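Local coordinates for protein alpha-1,3-glucanase (Streptomyces thermodiastaticus, PDB 7C7D) that probably hydrolyses alpha-1,3-glucosidic bonds of alpha-1,3-glucan, as a thermostable glycosidase of family GH87 whose catalytic unit binds calcium, at residues V101-R107 with V190-F195; N110-Y116 with D163-L169. All blocks are in the same frame, centred on the assembly; numbering follows the deposited sequence.

Contact 1 of 2, residues V101-R107 with V190-F195. With CA (calcium ion), chain C.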
loop_
_atom_site.group_PDB
_atom_site.type_symbol
_atom_site.label_atom_id
_atom_site.label_comp_id
_atom_site.label_asym_id
_atom_site.label_seq_id
_atom_site.Cartn_x
_atom_site.Cartn_y
_atom_site.Cartn_z
ATOM N N VAL A 101 23.510 10.748 -7.499
ATOM C CA VAL A 101 22.470 11.641 -7.028
ATOM C C VAL A 101 22.811 11.989 -5.590
ATOM O O VAL A 101 23.106 11.099 -4.785
ATOM C CB VAL A 101 21.063 11.030 -7.173
ATOM C CG1 VAL A 101 20.981 9.685 -6.490
ATOM C CG2 VAL A 101 20.014 11.976 -6.616
ATOM N N GLU A 102 22.853 13.283 -5.297
ATOM C CA GLU A 102 23.318 13.794 -4.014
ATOM C C GLU A 102 22.113 14.356 -3.274
ATOM O O GLU A 102 21.554 15.383 -3.676
ATOM C CB GLU A 102 24.363 14.881 -4.241
ATOM C CG GLU A 102 24.938 15.463 -2.974
ATOM C CD GLU A 102 26.037 16.464 -3.257
ATOM O OE1 GLU A 102 26.468 16.560 -4.426
ATOM O OE2 GLU A 102 26.474 17.146 -2.310
ATOM N N PHE A 103 21.715 13.681 -2.203
ATOM C CA PHE A 103 20.568 14.085 -1.411
ATOM C C PHE A 103 21.014 14.992 -0.279
ATOM O O PHE A 103 22.040 14.752 0.362
ATOM C CB PHE A 103 19.905 12.858 -0.786
ATOM C CG PHE A 103 19.223 11.957 -1.771
ATOM C CD1 PHE A 103 17.891 12.146 -2.094
ATOM C CD2 PHE A 103 19.905 10.906 -2.353
ATOM C CE1 PHE A 103 17.259 11.311 -2.996
ATOM C CE2 PHE A 103 19.278 10.068 -3.252
ATOM C CZ PHE A 103 17.954 10.269 -3.573
ATOM N N THR A 104 20.222 16.021 -0.014
ATOM C CA THR A 104 20.362 16.779 1.218
ATOM C C THR A 104 19.520 16.087 2.283
ATOM O O THR A 104 18.311 15.900 2.106
ATOM C CB THR A 104 19.937 18.231 1.025
ATOM O OG1 THR A 104 20.841 18.861 0.109
ATOM C CG2 THR A 104 19.982 18.975 2.356
ATOM N N VAL A 105 20.169 15.680 3.367
ATOM C CA VAL A 105 19.498 14.919 4.423
ATOM C C VAL A 105 18.403 15.780 5.047
ATOM O O VAL A 105 18.668 16.935 5.434
ATOM C CB VAL A 105 20.531 14.475 5.471
ATOM C CG1 VAL A 105 19.861 13.854 6.658
ATOM C CG2 VAL A 105 21.517 13.501 4.844
ATOM N N PRO A 106 17.162 15.291 5.147
ATOM C CA PRO A 106 16.062 16.125 5.647
ATOM C C PRO A 106 15.892 16.134 7.159
ATOM O O PRO A 106 15.164 16.995 7.672
ATOM C CB PRO A 106 14.840 15.472 4.985
ATOM C CG PRO A 106 15.205 14.018 4.950
ATOM C CD PRO A 106 16.684 13.995 4.632
ATOM N N ARG A 107 16.540 15.221 7.878
ATOM C CA ARG A 107 16.333 15.048 9.311
ATOM C C ARG A 107 17.431 14.128 9.824
ATOM O O ARG A 107 18.123 13.469 9.046
ATOM C CB ARG A 107 14.980 14.396 9.583
ATOM C CG ARG A 107 14.952 12.934 9.141
ATOM C CD ARG A 107 13.563 12.354 9.189
ATOM N NE ARG A 107 13.141 12.045 10.550
ATOM C CZ ARG A 107 11.873 11.898 10.912
ATOM N NH1 ARG A 107 11.569 11.613 12.170
ATOM N NH2 ARG A 107 10.907 12.035 10.011
ATOM N N VAL A 190 16.948 5.683 -9.852
ATOM C CA VAL A 190 16.646 5.960 -8.452
ATOM C C VAL A 190 15.372 6.788 -8.371
ATOM O O VAL A 190 15.270 7.851 -8.992
ATOM C CB VAL A 190 17.823 6.677 -7.768
ATOM C CG1 VAL A 190 17.512 6.919 -6.297
ATOM C CG2 VAL A 190 19.107 5.852 -7.914
ATOM N N ASP A 191 14.406 6.310 -7.589
ATOM C CA ASP A 191 13.100 6.960 -7.500
ATOM C C ASP A 191 13.014 7.930 -6.321
ATOM O O ASP A 191 12.661 9.106 -6.490
ATOM C CB ASP A 191 12.034 5.870 -7.377
ATOM C CG ASP A 191 10.632 6.424 -7.271
ATOM O OD1 ASP A 191 10.434 7.645 -7.505
ATOM O OD2 ASP A 191 9.718 5.622 -6.962
ATOM N N VAL A 192 13.307 7.435 -5.120
ATOM C CA VAL A 192 13.076 8.166 -3.878
ATOM C C VAL A 192 13.918 7.478 -2.814
ATOM O O VAL A 192 14.155 6.269 -2.880
ATOM C CB VAL A 192 11.561 8.194 -3.524
ATOM C CG1 VAL A 192 10.950 6.790 -3.492
ATOM C CG2 VAL A 192 11.310 8.939 -2.206
ATOM N N ALA A 193 14.397 8.253 -1.847
ATOM C CA ALA A 193 15.171 7.725 -0.733
ATOM C C ALA A 193 14.517 8.129 0.580
ATOM O O ALA A 193 14.059 9.266 0.731
ATOM C CB ALA A 193 16.616 8.237 -0.774
ATOM N N ASP A 194 14.475 7.194 1.528
ATOM C CA ASP A 194 13.898 7.419 2.849
ATOM C C ASP A 194 15.026 7.489 3.870
ATOM O O ASP A 194 15.898 6.613 3.902
ATOM C CB ASP A 194 12.950 6.283 3.252
ATOM C CG ASP A 194 11.896 5.967 2.203
ATOM O OD1 ASP A 194 11.481 6.864 1.443
ATOM O OD2 ASP A 194 11.473 4.793 2.155
ATOM N N PHE A 195 15.001 8.520 4.715
ATOM C CA PHE A 195 16.025 8.745 5.726
ATOM C C PHE A 195 15.393 8.530 7.093
ATOM O O PHE A 195 14.480 9.268 7.474
ATOM C CB PHE A 195 16.583 10.159 5.579
ATOM C CG PHE A 195 17.319 10.368 4.290
ATOM C CD1 PHE A 195 16.642 10.719 3.129
ATOM C CD2 PHE A 195 18.685 10.161 4.226
ATOM C CE1 PHE A 195 17.322 10.895 1.937
ATOM C CE2 PHE A 195 19.371 10.327 3.034
ATOM C CZ PHE A 195 18.689 10.694 1.889
HETATM CA CA CA C . 10.507 9.908 -7.670
#

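Contact 2 of 2, residues N110-Y116 with D163-L169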
loop_
_atom_site.group_PDB
_atom_site.type_symbol
_atom_site.label_atom_id
_atom_site.label_comp_id
_atom_site.label_asym_id
_atom_site.label_seq_id
_atom_site.Cartn_x
_atom_site.Cartn_y
_atom_site.Cartn_z
ATOM N N ASN A 110 20.116 7.554 10.584
ATOM C CA ASN A 110 21.231 6.618 10.591
ATOM C C ASN A 110 20.960 5.436 9.673
ATOM O O ASN A 110 21.707 4.451 9.705
ATOM C CB ASN A 110 21.544 6.127 12.012
ATOM C CG ASN A 110 20.382 5.372 12.646
ATOM O OD1 ASN A 110 19.301 5.262 12.070
ATOM N ND2 ASN A 110 20.609 4.846 13.845
ATOM N N ALA A 111 19.903 5.509 8.871
ATOM C CA ALA A 111 19.486 4.403 8.030
ATOM C C ALA A 111 18.895 4.960 6.745
ATOM O O ALA A 111 18.378 6.083 6.711
ATOM C CB ALA A 111 18.469 3.513 8.749
ATOM N N LEU A 112 18.972 4.153 5.692
ATOM C CA LEU A 112 18.603 4.584 4.354
ATOM C C LEU A 112 17.838 3.468 3.662
ATOM O O LEU A 112 18.288 2.321 3.666
ATOM C CB LEU A 112 19.886 4.886 3.573
ATOM C CG LEU A 112 19.775 5.258 2.103
ATOM C CD1 LEU A 112 18.995 6.547 1.960
ATOM C CD2 LEU A 112 21.163 5.403 1.504
ATOM N N THR A 113 16.683 3.798 3.083
ATOM C CA THR A 113 15.969 2.901 2.180
ATOM C C THR A 113 15.811 3.605 0.843
ATOM O O THR A 113 15.414 4.774 0.803
ATOM C CB THR A 113 14.594 2.516 2.733
ATOM O OG1 THR A 113 14.754 1.901 4.015
ATOM C CG2 THR A 113 13.885 1.539 1.799
ATOM N N VAL A 114 16.125 2.909 -0.247
ATOM C CA VAL A 114 16.104 3.497 -1.581
ATOM C C VAL A 114 15.197 2.673 -2.480
ATOM O O VAL A 114 15.371 1.454 -2.595
ATOM C CB VAL A 114 17.517 3.573 -2.181
ATOM C CG1 VAL A 114 17.470 4.183 -3.573
ATOM C CG2 VAL A 114 18.430 4.380 -1.276
ATOM N N ALA A 115 14.236 3.333 -3.122
ATOM C CA ALA A 115 13.416 2.704 -4.151
ATOM C C ALA A 115 14.077 2.948 -5.502
ATOM O O ALA A 115 14.426 4.084 -5.832
ATOM C CB ALA A 115 12.000 3.282 -4.134
ATOM N N TYR A 116 14.251 1.883 -6.278
ATOM C CA TYR A 116 15.075 1.947 -7.476
ATOM C C TYR A 116 14.611 0.862 -8.438
ATOM O O TYR A 116 13.895 -0.066 -8.056
ATOM C CB TYR A 116 16.553 1.701 -7.124
ATOM C CG TYR A 116 16.740 0.245 -6.771
ATOM C CD1 TYR A 116 16.449 -0.222 -5.491
ATOM C CD2 TYR A 116 17.098 -0.689 -7.744
ATOM C CE1 TYR A 116 16.531 -1.570 -5.181
ATOM C CE2 TYR A 116 17.165 -2.034 -7.443
ATOM C CZ TYR A 116 16.894 -2.467 -6.166
ATOM O OH TYR A 116 16.980 -3.803 -5.858
ATOM N N ASP A 163 12.007 -1.695 -6.671
ATOM C CA ASP A 163 12.345 -2.524 -5.530
ATOM C C ASP A 163 12.923 -1.574 -4.495
ATOM O O ASP A 163 13.301 -0.447 -4.820
ATOM C CB ASP A 163 13.393 -3.563 -5.952
ATOM C CG ASP A 163 13.687 -4.565 -4.880
ATOM O OD1 ASP A 163 12.721 -5.086 -4.294
ATOM O OD2 ASP A 163 14.892 -4.840 -4.645
ATOM N N ASN A 164 12.995 -2.031 -3.248
ATOM C CA ASN A 164 13.537 -1.227 -2.161
ATOM C C ASN A 164 14.734 -1.937 -1.555
ATOM O O ASN A 164 14.672 -3.133 -1.242
ATOM C CB ASN A 164 12.480 -0.937 -1.098
ATOM C CG ASN A 164 11.475 0.101 -1.562
ATOM O OD1 ASN A 164 11.612 1.284 -1.267
ATOM N ND2 ASN A 164 10.475 -0.339 -2.323
ATOM N N THR A 165 15.818 -1.196 -1.389
ATOM C CA THR A 165 17.029 -1.717 -0.785
ATOM C C THR A 165 17.409 -0.806 0.373
ATOM O O THR A 165 17.234 0.414 0.297
ATOM C CB THR A 165 18.144 -1.822 -1.838
ATOM O OG1 THR A 165 19.302 -2.413 -1.246
ATOM C CG2 THR A 165 18.497 -0.457 -2.428
ATOM N N ARG A 166 17.895 -1.400 1.462
ATOM C CA ARG A 166 18.131 -0.648 2.686
ATOM C C ARG A 166 19.524 -0.911 3.234
ATOM O O ARG A 166 20.155 -1.932 2.947
ATOM C CB ARG A 166 17.077 -0.953 3.760
ATOM C CG ARG A 166 17.197 -2.333 4.386
ATOM C CD ARG A 166 16.166 -2.541 5.494
ATOM N NE ARG A 166 16.293 -3.860 6.107
ATOM C CZ ARG A 166 15.638 -4.256 7.194
ATOM N NH1 ARG A 166 14.804 -3.432 7.814
ATOM N NH2 ARG A 166 15.832 -5.478 7.672
ATOM N N LEU A 167 19.983 0.019 4.067
ATOM C CA LEU A 167 21.307 -0.075 4.660
ATOM C C LEU A 167 21.342 0.790 5.909
ATOM O O LEU A 167 20.908 1.947 5.873
ATOM C CB LEU A 167 22.347 0.437 3.659
ATOM C CG LEU A 167 23.835 0.200 3.895
ATOM C CD1 LEU A 167 24.089 -1.228 4.343
ATOM C CD2 LEU A 167 24.606 0.516 2.624
ATOM N N LEU A 168 21.843 0.230 7.006
ATOM C CA LEU A 168 22.244 1.061 8.131
ATOM C C LEU A 168 23.501 1.821 7.732
ATOM O O LEU A 168 24.432 1.241 7.166
ATOM C CB LEU A 168 22.532 0.192 9.357
ATOM C CG LEU A 168 21.336 -0.498 10.018
ATOM C CD1 LEU A 168 21.796 -1.554 11.014
ATOM C CD2 LEU A 168 20.425 0.513 10.697
ATOM N N LEU A 169 23.529 3.125 8.008
ATOM C CA LEU A 169 24.654 3.932 7.544
ATOM C C LEU A 169 25.923 3.715 8.361
ATOM O O LEU A 169 27.008 4.069 7.890
ATOM C CB LEU A 169 24.285 5.416 7.524
ATOM C CG LEU A 169 23.205 5.827 6.519
ATOM C CD1 LEU A 169 22.804 7.278 6.734
ATOM C CD2 LEU A 169 23.664 5.597 5.087
#

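Contact 1 of 2, residues V101-R107 with V190-F195
Phe103 and Phe195 meet in the interior of a beta-sandwich, where strand 100-104 of one sheet packs against strand 188-196 of the other. The axes of the short strand segments approach to 9.8 Å and cross at -37°; no hydrogen bond joins them, so side chains alone fill the gap. The aromatic contacts dominate. The edge of Phe195 is turned toward the face of Phe103 in an offset edge-to-face pair, centroids 5.8 Å apart and planes at 63°. With its CG anti to the carbonyl carbon (chi1 -65°), the Phe195 ring leans across until CZ reaches Phe103 CB at 3.6 Å. Ala193, small enough to sit beneath a ring, sets CB over the Phe103 face, 4.0 Å from the centroid, in a CH-pi contact; Pro106 CD makes a second, off-centre one with Phe195.

Aliphatic contacts complete the interface: Val190 CG1 touches the edge of the Phe103 ring at CZ, while Val105 CG2 borders Phe195. On the side of strand 188-196 turned from the sandwich interior, Asp191 joins Glu63, Glu65, Ser88 and Gln91 around calcium: its short anionic carboxylate and adjacent carbonyl give this hard cation two oxygens, O at 2.6 Å and OD1 at 2.3 Å.

Contact 2 of 2, residues N110-Y116 with D163-L169
Tyr116 and Asp163 close one end of an antiparallel ladder between strands 109-117 and 163-169, in the sheet that faces the beta-helix. Alternate backbone groups are satisfied across the pair: Leu112 with Leu167, Val114 with Thr165 and Tyr116 with Asp163 each exchange two N-H...O bonds. Beyond them Leu169 N reaches Asn110 O, at 2.8 Å, from above the carbonyl plane, beside a classic bulge in which Asn110 and Ala111 both face Glu196. Others are met outside it: Thr113 and Ala115 by strand 188-196, Asn164 N and O by Asp349 OD2 and Gln325 NE2.

Beta-branched and apolar residues suit the face carrying Leu112, Val114 and Thr165, which packs on Leu139 and Leu181 of the opposite sheet; Thr165 OG1 is satisfied there by Thr140 O. The face of Thr113, Asn164 and Arg166 looks to the beta-helix. Asn164 OD1 accepts from Arg372, and the extended Arg166 bonds Ser266 O through NH2 while making cation-pi contacts with Trp267 and Trp323.

Tyr116 has CG between its backbone N and carbonyl carbon (chi1 72°), which folds the ring across the neighbouring strand, CE1 3.6 Å from Thr165 CG2. The ring runs alongside the Asp163 side chain, planes 74° apart, bringing Tyr116 OH within 2.6 Å of Asp163 OD2, a close polar approach. Thr142 N is hydrogen-bonded to Tyr116 OH; Asp163 OD1 bonds His326 NE2, a further tie to the beta-helix. A phenylalanine here would probably leave Thr142 N without its partner and Asp163 OD2 without its close polar neighbour. Such chemistry implies a buried pair that bonds itself through alternate residues and its neighbours through others.

Strand 188-196 joins the two contacts: it supplies one side of contact 1 and lies beside strand 109-117 of contact 2 in the same sheet, with the two centres about 10 Å apart. Probable hydrogen bonds run from Asp194 N to Thr113 O (2.7 Å) and from Asp191 N to Ala115 O (2.8 Å). On the sandwich side, Val190 CG1 packs 3.9 Å from Val114 CG1. The opposite side brings both contacts to Arg372, which forms a salt bridge with Asp194 and a hydrogen bond with Asn164. The strand carrying the calcium ligand Asp191 thus also bonds Ala115 of contact 2, whose side chain is about 8 Å from the ion.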